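4-methyl-5(B-hydroxyethyl)-thiazole monophosphate biosynthesis enzyme (Vibrio cholerae O1 biovar El Tor, PDB 3OT1) is of unknown function but belongs to the DJ-1/PfpI family, and possibly takes part in making the thiazole phosphate unit of thiamine. Local coordinates at residues A[75-80]-A[85-90]; A[95-100]-A[115-120]; A[173-176]-A[182-185]; A[185-190]-A[195-200]. All blocks are in the same frame, centred on the assembly; numbering follows the deposited sequence.

Interaction 1 of 4, residues A[75-80]-A[85-90]; sequences LALPGG and QAFADS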
loop_
_atom_site.group_PDB
_atom_site.type_symbol
_atom_site.label_atom_id
_atom_site.label_comp_id
_atom_site.label_asym_id
_atom_site.label_seq_id
_atom_site.Cartn_x
_atom_site.Cartn_y
_atom_site.Cartn_z
ATOM N N LEU A 75 -8.283 -6.763 15.716
ATOM C CA LEU A 75 -9.040 -6.839 14.475
ATOM C C LEU A 75 -8.756 -5.562 13.691
ATOM O O LEU A 75 -8.909 -4.479 14.235
ATOM C CB LEU A 75 -10.539 -6.937 14.810
ATOM C CG LEU A 75 -11.505 -7.002 13.637
ATOM C CD1 LEU A 75 -11.327 -8.267 12.791
ATOM C CD2 LEU A 75 -12.935 -6.864 14.124
ATOM N N ALA A 76 -8.353 -5.686 12.420
ATOM C CA ALA A 76 -8.075 -4.536 11.571
ATOM C C ALA A 76 -8.910 -4.620 10.298
ATOM O O ALA A 76 -8.805 -5.601 9.542
ATOM C CB ALA A 76 -6.611 -4.465 11.217
ATOM N N LEU A 77 -9.747 -3.609 10.093
ATOM C CA LEU A 77 -10.711 -3.600 9.010
ATOM C C LEU A 77 -10.301 -2.592 7.941
ATOM O O LEU A 77 -10.318 -1.383 8.168
ATOM C CB LEU A 77 -12.091 -3.216 9.541
ATOM C CG LEU A 77 -12.660 -4.095 10.667
ATOM C CD1 LEU A 77 -14.037 -3.555 11.063
ATOM C CD2 LEU A 77 -12.780 -5.532 10.238
ATOM N N PRO A 78 -9.937 -3.090 6.741
ATOM C CA PRO A 78 -9.705 -2.194 5.613
ATOM C C PRO A 78 -10.975 -1.458 5.194
ATOM O O PRO A 78 -12.081 -1.874 5.553
ATOM C CB PRO A 78 -9.230 -3.146 4.504
ATOM C CG PRO A 78 -8.727 -4.385 5.248
ATOM C CD PRO A 78 -9.667 -4.504 6.409
ATOM N N GLY A 79 -10.792 -0.423 4.397
ATOM C CA GLY A 79 -11.895 0.310 3.799
ATOM C C GLY A 79 -12.145 -0.102 2.368
ATOM O O GLY A 79 -12.066 -1.280 2.019
ATOM N N GLY A 80 -12.446 0.879 1.534
ATOM C CA GLY A 80 -13.051 0.664 0.221
ATOM C C GLY A 80 -14.553 0.662 0.369
ATOM O O GLY A 80 -15.065 0.098 1.328
ATOM N N GLN A 85 -19.225 -2.066 2.513
ATOM C CA GLN A 85 -20.632 -2.490 2.401
ATOM C C GLN A 85 -20.738 -4.002 2.602
ATOM O O GLN A 85 -21.653 -4.500 3.243
ATOM C CB GLN A 85 -21.235 -2.094 1.046
ATOM C CG GLN A 85 -21.402 -0.596 0.811
ATOM C CD GLN A 85 -22.527 0.040 1.608
ATOM O OE1 GLN A 85 -22.988 -0.513 2.595
ATOM N NE2 GLN A 85 -22.958 1.223 1.188
ATOM N N ALA A 86 -19.794 -4.749 2.035
ATOM C CA ALA A 86 -19.765 -6.196 2.226
ATOM C C ALA A 86 -19.592 -6.551 3.701
ATOM O O ALA A 86 -20.231 -7.482 4.205
ATOM C CB ALA A 86 -18.668 -6.847 1.395
ATOM N N PHE A 87 -18.750 -5.809 4.415
ATOM C CA PHE A 87 -18.593 -5.998 5.845
ATOM C C PHE A 87 -19.910 -5.734 6.581
ATOM O O PHE A 87 -20.302 -6.489 7.478
ATOM C CB PHE A 87 -17.507 -5.068 6.399
ATOM C CG PHE A 87 -16.062 -5.422 6.036
ATOM C CD1 PHE A 87 -15.689 -6.590 5.400
ATOM C CD2 PHE A 87 -15.060 -4.526 6.383
ATOM C CE1 PHE A 87 -14.350 -6.844 5.122
ATOM C CE2 PHE A 87 -13.740 -4.787 6.106
ATOM C CZ PHE A 87 -13.385 -5.942 5.469
ATOM N N ALA A 88 -20.569 -4.649 6.213
ATOM C CA ALA A 88 -21.839 -4.266 6.863
ATOM C C ALA A 88 -22.932 -5.303 6.659
ATOM O O ALA A 88 -23.816 -5.453 7.521
ATOM C CB ALA A 88 -22.307 -2.887 6.386
ATOM N N ASP A 89 -22.859 -6.008 5.531
ATOM C CA ASP A 89 -23.823 -7.028 5.142
ATOM C C ASP A 89 -23.457 -8.428 5.631
ATOM O O ASP A 89 -24.183 -9.382 5.363
ATOM C CB ASP A 89 -23.950 -7.062 3.605
ATOM C CG ASP A 89 -24.555 -5.782 3.004
ATOM O OD1 ASP A 89 -25.256 -5.012 3.694
ATOM O OD2 ASP A 89 -24.348 -5.556 1.792
ATOM N N SER A 90 -22.353 -8.563 6.355
ATOM C CA SER A 90 -21.870 -9.840 6.805
ATOM C C SER A 90 -22.188 -10.058 8.265
ATOM O O SER A 90 -21.648 -9.398 9.130
ATOM C CB SER A 90 -20.351 -9.922 6.624
ATOM O OG SER A 90 -19.807 -11.052 7.283
#

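Interaction 2 of 4, residues A[95-100]-A[115-120]; sequences ALIDAF and ALVFAK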
loop_
_atom_site.group_PDB
_atom_site.type_symbol
_atom_site.label_atom_id
_atom_site.label_comp_id
_atom_site.label_asym_id
_atom_site.label_seq_id
_atom_site.Cartn_x
_atom_site.Cartn_y
_atom_site.Cartn_z
ATOM N N ALA A 95 -20.609 -9.776 13.994
ATOM C CA ALA A 95 -20.417 -10.546 15.212
ATOM C C ALA A 95 -18.972 -10.493 15.707
ATOM O O ALA A 95 -18.749 -10.471 16.917
ATOM C CB ALA A 95 -20.881 -12.009 14.992
ATOM N N LEU A 96 -17.988 -10.516 14.798
ATOM C CA LEU A 96 -16.599 -10.433 15.214
ATOM C C LEU A 96 -16.310 -9.084 15.836
ATOM O O LEU A 96 -15.536 -9.003 16.765
ATOM C CB LEU A 96 -15.654 -10.678 14.039
ATOM C CG LEU A 96 -15.492 -12.141 13.699
ATOM C CD1 LEU A 96 -14.875 -12.279 12.333
ATOM C CD2 LEU A 96 -14.638 -12.898 14.725
ATOM N N ILE A 97 -16.892 -8.011 15.301
ATOM C CA ILE A 97 -16.695 -6.708 15.938
ATOM C C ILE A 97 -17.168 -6.771 17.400
ATOM O O ILE A 97 -16.466 -6.322 18.307
ATOM C CB ILE A 97 -17.407 -5.580 15.184
ATOM C CG1 ILE A 97 -16.782 -5.379 13.790
ATOM C CG2 ILE A 97 -17.402 -4.293 16.007
ATOM C CD1 ILE A 97 -17.639 -4.525 12.884
ATOM N N ASP A 98 -18.348 -7.337 17.620
ATOM C CA ASP A 98 -18.880 -7.490 18.970
ATOM C C ASP A 98 -17.937 -8.345 19.836
ATOM O O ASP A 98 -17.652 -8.010 20.974
ATOM C CB ASP A 98 -20.240 -8.171 18.940
ATOM C CG ASP A 98 -21.323 -7.392 18.199
ATOM O OD1 ASP A 98 -21.181 -6.193 17.991
ATOM O OD2 ASP A 98 -22.330 -8.042 17.820
ATOM N N ALA A 99 -17.468 -9.448 19.271
ATOM C CA ALA A 99 -16.641 -10.386 20.041
ATOM C C ALA A 99 -15.319 -9.753 20.454
ATOM O O ALA A 99 -14.915 -9.870 21.611
ATOM C CB ALA A 99 -16.411 -11.680 19.271
ATOM N N PHE A 100 -14.618 -9.098 19.533
ATOM C CA PHE A 100 -13.352 -8.456 19.850
ATOM C C PHE A 100 -13.548 -7.354 20.878
ATOM O O PHE A 100 -12.810 -7.255 21.847
ATOM C CB PHE A 100 -12.686 -7.869 18.596
ATOM C CG PHE A 100 -11.842 -8.857 17.832
ATOM C CD1 PHE A 100 -10.466 -8.934 18.024
ATOM C CD2 PHE A 100 -12.398 -9.674 16.886
ATOM C CE1 PHE A 100 -9.680 -9.813 17.324
ATOM C CE2 PHE A 100 -11.616 -10.554 16.136
ATOM C CZ PHE A 100 -10.248 -10.621 16.366
ATOM N N ALA A 115 -17.715 4.624 8.805
ATOM C CA ALA A 115 -19.002 5.200 8.381
ATOM C C ALA A 115 -20.010 4.126 7.976
ATOM O O ALA A 115 -21.131 4.076 8.501
ATOM C CB ALA A 115 -18.775 6.182 7.247
ATOM N N LEU A 116 -19.634 3.276 7.024
ATOM C CA LEU A 116 -20.568 2.335 6.429
ATOM C C LEU A 116 -20.796 1.077 7.248
ATOM O O LEU A 116 -21.809 0.391 7.031
ATOM C CB LEU A 116 -20.150 1.973 5.007
ATOM C CG LEU A 116 -20.105 3.141 4.027
ATOM C CD1 LEU A 116 -19.760 2.633 2.625
ATOM C CD2 LEU A 116 -21.412 3.930 4.023
ATOM N N VAL A 117 -19.893 0.785 8.195
ATOM C CA VAL A 117 -20.067 -0.344 9.098
ATOM C C VAL A 117 -20.450 0.147 10.505
ATOM O O VAL A 117 -21.547 -0.157 10.976
ATOM C CB VAL A 117 -18.849 -1.277 9.138
ATOM C CG1 VAL A 117 -19.164 -2.467 10.065
ATOM C CG2 VAL A 117 -18.484 -1.732 7.720
ATOM N N PHE A 118 -19.579 0.893 11.172
ATOM C CA PHE A 118 -19.846 1.198 12.580
ATOM C C PHE A 118 -21.072 2.103 12.758
ATOM O O PHE A 118 -21.978 1.792 13.536
ATOM C CB PHE A 118 -18.657 1.854 13.275
ATOM C CG PHE A 118 -17.368 1.059 13.267
ATOM C CD1 PHE A 118 -17.321 -0.319 13.058
ATOM C CD2 PHE A 118 -16.173 1.736 13.509
ATOM C CE1 PHE A 118 -16.099 -0.978 13.071
ATOM C CE2 PHE A 118 -14.987 1.069 13.538
ATOM C CZ PHE A 118 -14.938 -0.270 13.322
ATOM N N ALA A 119 -21.094 3.224 12.040
ATOM C CA ALA A 119 -22.180 4.177 12.187
ATOM C C ALA A 119 -23.497 3.532 11.739
ATOM O O ALA A 119 -24.502 3.681 12.433
ATOM C CB ALA A 119 -21.873 5.462 11.470
ATOM N N LYS A 120 -23.495 2.743 10.661
ATOM C CA LYS A 120 -24.723 2.123 10.137
ATOM C C LYS A 120 -25.258 0.926 10.931
ATOM O O LYS A 120 -26.457 0.670 10.931
ATOM C CB LYS A 120 -24.534 1.722 8.659
ATOM C CG LYS A 120 -24.388 2.894 7.705
ATOM C CD LYS A 120 -25.580 3.827 7.776
#

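Interaction 3 of 4, residues A[173-176]-A[182-185]; sequences MIAL and LAQH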
loop_
_atom_site.group_PDB
_atom_site.type_symbol
_atom_site.label_atom_id
_atom_site.label_comp_id
_atom_site.label_asym_id
_atom_site.label_seq_id
_atom_site.Cartn_x
_atom_site.Cartn_y
_atom_site.Cartn_z
HETATM N N MSE A 173 -1.168 1.268 15.179
HETATM C CA MSE A 173 -1.571 -0.030 15.710
HETATM C C MSE A 173 -0.410 -0.726 16.402
HETATM O O MSE A 173 -0.560 -1.254 17.497
HETATM C CB MSE A 173 -2.082 -0.959 14.610
HETATM C CG MSE A 173 -3.439 -0.682 14.027
HETATM SE SE MSE A 173 -4.001 -2.039 12.792
HETATM C CE MSE A 173 -3.981 -3.147 13.974
ATOM N N ILE A 174 0.743 -0.735 15.763
ATOM C CA ILE A 174 1.932 -1.321 16.377
ATOM C C ILE A 174 2.274 -0.626 17.686
ATOM O O ILE A 174 2.572 -1.291 18.693
ATOM C CB ILE A 174 3.135 -1.295 15.423
ATOM C CG1 ILE A 174 2.887 -2.176 14.198
ATOM C CG2 ILE A 174 4.412 -1.768 16.132
ATOM C CD1 ILE A 174 3.784 -1.808 13.000
ATOM N N ALA A 175 2.253 0.702 17.678
ATOM C CA ALA A 175 2.571 1.458 18.888
ATOM C C ALA A 175 1.631 1.056 20.036
ATOM O O ALA A 175 2.097 0.854 21.174
ATOM C CB ALA A 175 2.525 2.941 18.626
ATOM N N LEU A 176 0.338 0.923 19.750
ATOM C CA LEU A 176 -0.645 0.551 20.774
ATOM C C LEU A 176 -0.453 -0.863 21.270
ATOM O O LEU A 176 -0.582 -1.138 22.464
ATOM C CB LEU A 176 -2.068 0.718 20.228
ATOM C CG LEU A 176 -2.511 2.161 20.033
ATOM C CD1 LEU A 176 -3.732 2.238 19.166
ATOM C CD2 LEU A 176 -2.763 2.859 21.371
ATOM N N LEU A 182 9.059 -0.305 19.191
ATOM C CA LEU A 182 8.969 -1.175 18.039
ATOM C C LEU A 182 8.383 -0.411 16.841
ATOM O O LEU A 182 8.877 -0.542 15.712
ATOM C CB LEU A 182 8.123 -2.394 18.337
ATOM C CG LEU A 182 7.970 -3.393 17.190
ATOM C CD1 LEU A 182 9.311 -3.928 16.663
ATOM C CD2 LEU A 182 7.054 -4.513 17.575
ATOM N N ALA A 183 7.330 0.372 17.052
ATOM C CA ALA A 183 6.740 1.124 15.948
ATOM C C ALA A 183 7.788 2.025 15.286
ATOM O O ALA A 183 7.837 2.107 14.067
ATOM C CB ALA A 183 5.536 1.925 16.436
ATOM N N GLN A 184 8.616 2.685 16.096
ATOM C CA GLN A 184 9.665 3.562 15.547
ATOM C C GLN A 184 10.676 2.773 14.733
ATOM O O GLN A 184 11.120 3.232 13.671
ATOM C CB GLN A 184 10.389 4.301 16.657
ATOM C CG GLN A 184 9.541 5.330 17.359
ATOM C CD GLN A 184 10.247 5.882 18.601
ATOM O OE1 GLN A 184 10.800 5.126 19.417
ATOM N NE2 GLN A 184 10.239 7.187 18.744
ATOM N N HIS A 185 11.062 1.595 15.215
ATOM C CA HIS A 185 12.023 0.784 14.509
ATOM C C HIS A 185 11.456 0.283 13.197
ATOM O O HIS A 185 12.184 0.218 12.210
ATOM C CB HIS A 185 12.497 -0.384 15.385
ATOM C CG HIS A 185 13.510 0.004 16.422
ATOM N ND1 HIS A 185 14.854 -0.274 16.290
ATOM C CD2 HIS A 185 13.384 0.696 17.579
ATOM C CE1 HIS A 185 15.499 0.177 17.349
ATOM N NE2 HIS A 185 14.636 0.784 18.140
#

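Interaction 4 of 4, residues A[185-190]-A[195-200]; sequences HVAAPM and QQLTEL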
loop_
_atom_site.group_PDB
_atom_site.type_symbol
_atom_site.label_atom_id
_atom_site.label_comp_id
_atom_site.label_asym_id
_atom_site.label_seq_id
_atom_site.Cartn_x
_atom_site.Cartn_y
_atom_site.Cartn_z
ATOM N N HIS A 185 11.062 1.595 15.215
ATOM C CA HIS A 185 12.023 0.784 14.509
ATOM C C HIS A 185 11.456 0.283 13.197
ATOM O O HIS A 185 12.184 0.218 12.210
ATOM C CB HIS A 185 12.497 -0.384 15.385
ATOM C CG HIS A 185 13.510 0.004 16.422
ATOM N ND1 HIS A 185 14.854 -0.274 16.290
ATOM C CD2 HIS A 185 13.384 0.696 17.579
ATOM C CE1 HIS A 185 15.499 0.177 17.349
ATOM N NE2 HIS A 185 14.636 0.784 18.140
ATOM N N VAL A 186 10.166 -0.056 13.160
ATOM C CA VAL A 186 9.521 -0.502 11.934
ATOM C C VAL A 186 9.338 0.673 10.963
ATOM O O VAL A 186 9.478 0.529 9.746
ATOM C CB VAL A 186 8.177 -1.203 12.269
ATOM C CG1 VAL A 186 7.339 -1.462 10.995
ATOM C CG2 VAL A 186 8.455 -2.487 13.036
ATOM N N ALA A 187 9.030 1.846 11.500
ATOM C CA ALA A 187 8.808 3.017 10.658
ATOM C C ALA A 187 10.057 3.517 9.950
ATOM O O ALA A 187 9.975 4.012 8.834
ATOM C CB ALA A 187 8.203 4.172 11.489
ATOM N N ALA A 188 11.210 3.427 10.578
ATOM C CA ALA A 188 12.392 4.091 10.052
ATOM C C ALA A 188 12.699 3.682 8.595
ATOM O O ALA A 188 12.889 4.554 7.727
ATOM C CB ALA A 188 13.595 3.851 10.987
ATOM N N PRO A 189 12.711 2.382 8.275
ATOM C CA PRO A 189 12.977 1.976 6.871
ATOM C C PRO A 189 11.921 2.273 5.853
ATOM O O PRO A 189 12.110 2.010 4.662
ATOM C CB PRO A 189 13.045 0.445 6.960
ATOM C CG PRO A 189 13.248 0.149 8.336
ATOM C CD PRO A 189 12.635 1.215 9.160
HETATM N N MSE A 190 10.836 2.832 6.261
HETATM C CA MSE A 190 9.802 2.891 5.336
HETATM C C MSE A 190 9.796 4.228 4.574
HETATM O O MSE A 190 9.035 4.363 3.640
HETATM C CB MSE A 190 8.545 2.492 6.065
HETATM C CG MSE A 190 8.735 1.138 6.745
HETATM SE SE MSE A 190 7.104 0.580 7.542
HETATM C CE MSE A 190 6.131 0.106 5.947
ATOM N N GLN A 195 7.046 14.463 8.622
ATOM C CA GLN A 195 5.927 14.782 9.491
ATOM C C GLN A 195 5.247 13.533 10.005
ATOM O O GLN A 195 4.830 13.477 11.177
ATOM C CB GLN A 195 4.897 15.685 8.788
ATOM C CG GLN A 195 5.330 17.145 8.685
ATOM C CD GLN A 195 5.399 17.796 10.061
ATOM O OE1 GLN A 195 4.382 17.908 10.750
ATOM N NE2 GLN A 195 6.590 18.196 10.493
ATOM N N GLN A 196 5.102 12.534 9.128
ATOM C CA GLN A 196 4.514 11.257 9.533
ATOM C C GLN A 196 5.366 10.627 10.646
ATOM O O GLN A 196 4.867 10.076 11.627
ATOM C CB GLN A 196 4.317 10.341 8.336
ATOM C CG GLN A 196 3.299 10.887 7.298
ATOM C CD GLN A 196 3.314 10.093 5.995
ATOM O OE1 GLN A 196 4.373 9.768 5.465
ATOM N NE2 GLN A 196 2.114 9.749 5.477
ATOM N N LEU A 197 6.666 10.620 10.457
ATOM C CA LEU A 197 7.539 9.982 11.443
ATOM C C LEU A 197 7.494 10.669 12.810
ATOM O O LEU A 197 7.394 10.020 13.860
ATOM C CB LEU A 197 8.978 9.893 10.909
ATOM C CG LEU A 197 9.957 9.103 11.783
ATOM C CD1 LEU A 197 9.572 7.624 11.869
ATOM C CD2 LEU A 197 11.378 9.199 11.256
ATOM N N THR A 198 7.531 11.999 12.804
ATOM C CA THR A 198 7.416 12.765 14.041
ATOM C C THR A 198 6.135 12.477 14.822
ATOM O O THR A 198 6.139 12.321 16.051
ATOM C CB THR A 198 7.504 14.246 13.694
ATOM O OG1 THR A 198 8.827 14.514 13.227
ATOM C CG2 THR A 198 7.189 15.111 14.875
ATOM N N GLU A 199 5.043 12.361 14.101
ATOM C CA GLU A 199 3.762 12.138 14.729
ATOM C C GLU A 199 3.633 10.725 15.269
ATOM O O GLU A 199 2.973 10.511 16.272
ATOM C CB GLU A 199 2.659 12.489 13.756
ATOM C CG GLU A 199 2.655 13.981 13.508
ATOM C CD GLU A 199 1.546 14.457 12.628
ATOM O OE1 GLU A 199 0.716 13.652 12.118
ATOM O OE2 GLU A 199 1.529 15.674 12.420
ATOM N N LEU A 200 4.273 9.753 14.637
ATOM C CA LEU A 200 4.311 8.420 15.196
ATOM C C LEU A 200 5.079 8.417 16.517
ATOM O O LEU A 200 4.610 7.862 17.517
ATOM C CB LEU A 200 4.981 7.460 14.239
ATOM C CG LEU A 200 5.183 6.095 14.913
ATOM C CD1 LEU A 200 3.830 5.411 15.157
ATOM C CD2 LEU A 200 6.102 5.322 14.084
#

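Interaction 1 of 4, residues A[75-80]-A[85-90]
The ring of Phe87 reaches from helix 81-88 to Leu77 and Pro78 at the end of strand 74-77 and leads with its CE2-CZ end. CE2 lies 4.1 Å from Leu77 CB, so Leu77 meets the ring with the root of its side chain, which also touches Leu93 and Phe118. In the conformer modelled for Pro78, its CD is also 4.1 Å from Phe87 CE2, and the two side chains cross at about a right angle. With CG of Phe87 anti to its own carbonyl carbon (chi1 -72°), the ring is carried across to the strand. Leu77 CA and Phe87 CA are 8.8 Å apart. Ala17, Val44, Leu93 and Val117 also touch Phe87, which is buried.

A single carbonyl supplies the polar side. Pro78 O approaches Phe87 CE2 to 3.4 Å, at a slant to the ring, and this is a van der Waals touch with no hydrogen bond; the oxygen is hydrogen-bonded to Thr113 OG1.

Hydrogen bonding beyond the contact fixes the strand and the loop. Leu77 pairs through its backbone with Ala108 and Ile110 of the neighbouring strand, and Gly79 N binds the Glu24 carboxylate. Gly80 then stands as N-cap residue of helix 81-88.

Strand 74-77 followed by helix 81-88 opens a beta-alpha-beta crossover, which helix 91-102 continues to the parallel strand 106-110, in the flavodoxin-like sandwich of the DJ-1 superfamily. As in relatives, the glycine loop after the strand probably borders the pocket around their reactive cysteine.

Interaction 2 of 4, residues A[95-100]-A[115-120]
Ile97 and Phe118 mark the closest backbone approach of segments 95-100 and 115-120, on helices 91-102 and 113-119, their CA atoms 9.1 Å apart, and only side chains bridge the gap. One methyl does the work from the first helix. With CG1 of Ile97 anti to the carbonyl carbon (chi1 -66°) and the chain extended beyond it (chi2 166°), CD1 is pushed out between Val117 and Phe118. It stands 3.8 Å from Val117 CG1, the branch of that valine that lies anti to its backbone N. On its other contact CD1 meets the Phe118 ring in plane, at the edge, 3.9 Å from CE1. Leu77, Val107 and Ala109 on the sheet also touch the Phe118 side chain, and Phe124 packs against its ring edge-to-face.

The second helix is not regular here. A wider pi-type turn spans 115-119, and the bond from Lys120 N to Ala115 O is weak at 3.5 Å. Further out, Asp98 forms a salt bridge with Lys123.

Ile97 touches Leu75 as Phe118 touches Leu77, so both helices rest on the same face of strand 74-77. Adjacent helices sharing one face of a parallel sheet in this way form one of the two helical layers of the flavodoxin-like alpha/beta sandwich of DJ-1 proteins.

Interaction 3 of 4, residues A[173-176]-A[182-185]
Ile174 and Ala183 join two successive helices, 166-178 and 180-187, in a close alpha-alpha packing in one helical layer of the DJ-1-type alpha/beta sandwich. The connection between them is short, and the nearest CA atoms, of Ala175 and Ala183, are 5.1 Å apart, a spacing that small side chains at the crossing permit.

Ile174 and Ala183 carry most of the contact. The CB of Ile174 lies 4.1 Å from Ala183 CB. From there CG2, anti to the backbone N, rests against the backbone of Ala183, 3.7 Å from its CA and equally close to its N. The same methyl also meets the branch point of Leu182, 4.1 Å from CG, and reaches CD2 of that residue as well. The other branch, CG1, lies anti to the carbonyl carbon (chi1 -65°) and ends in CD1, which finds Val186 CG1 a turn further along the second helix. Thr31, Leu32, Ala35 and Phe37 also touch the isoleucine, joining helix 166-178 to helix 22-34 and the loop after it.

Next to this, the Ala183 methyl points at Ala175, its CB 3.9 Å from Ala175 CB and 3.7 Å from Ala175 N.

Interaction 4 of 4, residues A[185-190]-A[195-200]
Ala187 gives its backbone O to Met190 N in a 3.0 Å bond, the start of the 3-10 segment 188-190, while its methyl turns to the other helix. There Leu197 and Leu200, one turn apart on helix 194-201, receive it. Ala187 CB stands 3.7 Å from Leu197 CD1 and 3.5 Å from Leu200 CD2, the second a tight fit between methyls. Each leucine has CG anti to its backbone N (chi1 -173° and 173°), which carries a branch of each across to the first helix and lets the two methyls meet the same alanine.

The two helices belong to the C-terminal end of this DJ-1-type alpha/beta protein, lying against helix 166-178, where Leu171 touches Val186, Ala187 and Leu200 alike. Leu200 is buried; Leu197, by contrast, is partly exposed at the border of the contact.

Gln196 is bonded at the N-terminal turn of helix 194-201, its OE1 to His193 N, and its NE2 reaches the Glu168 carboxylate on helix 166-178. On the far end of the first segment, Pro189 O and the backbone of selenomethionine Met190 form hydrogen bonds with a neighbouring subunit, whose side chains also pack on Met190, Gln195 and Gln196.

All four contacts are mainly apolar, and none has a hydrogen bond across its segments. Interactions 1 and 2 lie together, their centres 8 Å apart, where strand 74-77 and helices 81-88, 91-102 and 113-119 meet; aromatic rings do much of the filling. Interactions 3 and 4 are on the opposite side of the chain's centre, share His185 and helix 180-187, and pack small alanine methyls against isoleucine and leucine. Both are buried contacts with one partly exposed leucine; interaction 4 lies further from the chain's centre (about 18 against 15 Å, from contact centres) and beside the neighbouring subunit. The two sides meet through the sheet, where Ala76 CB of interaction 1 lies 3.9 Å from Met173 SE of interaction 3.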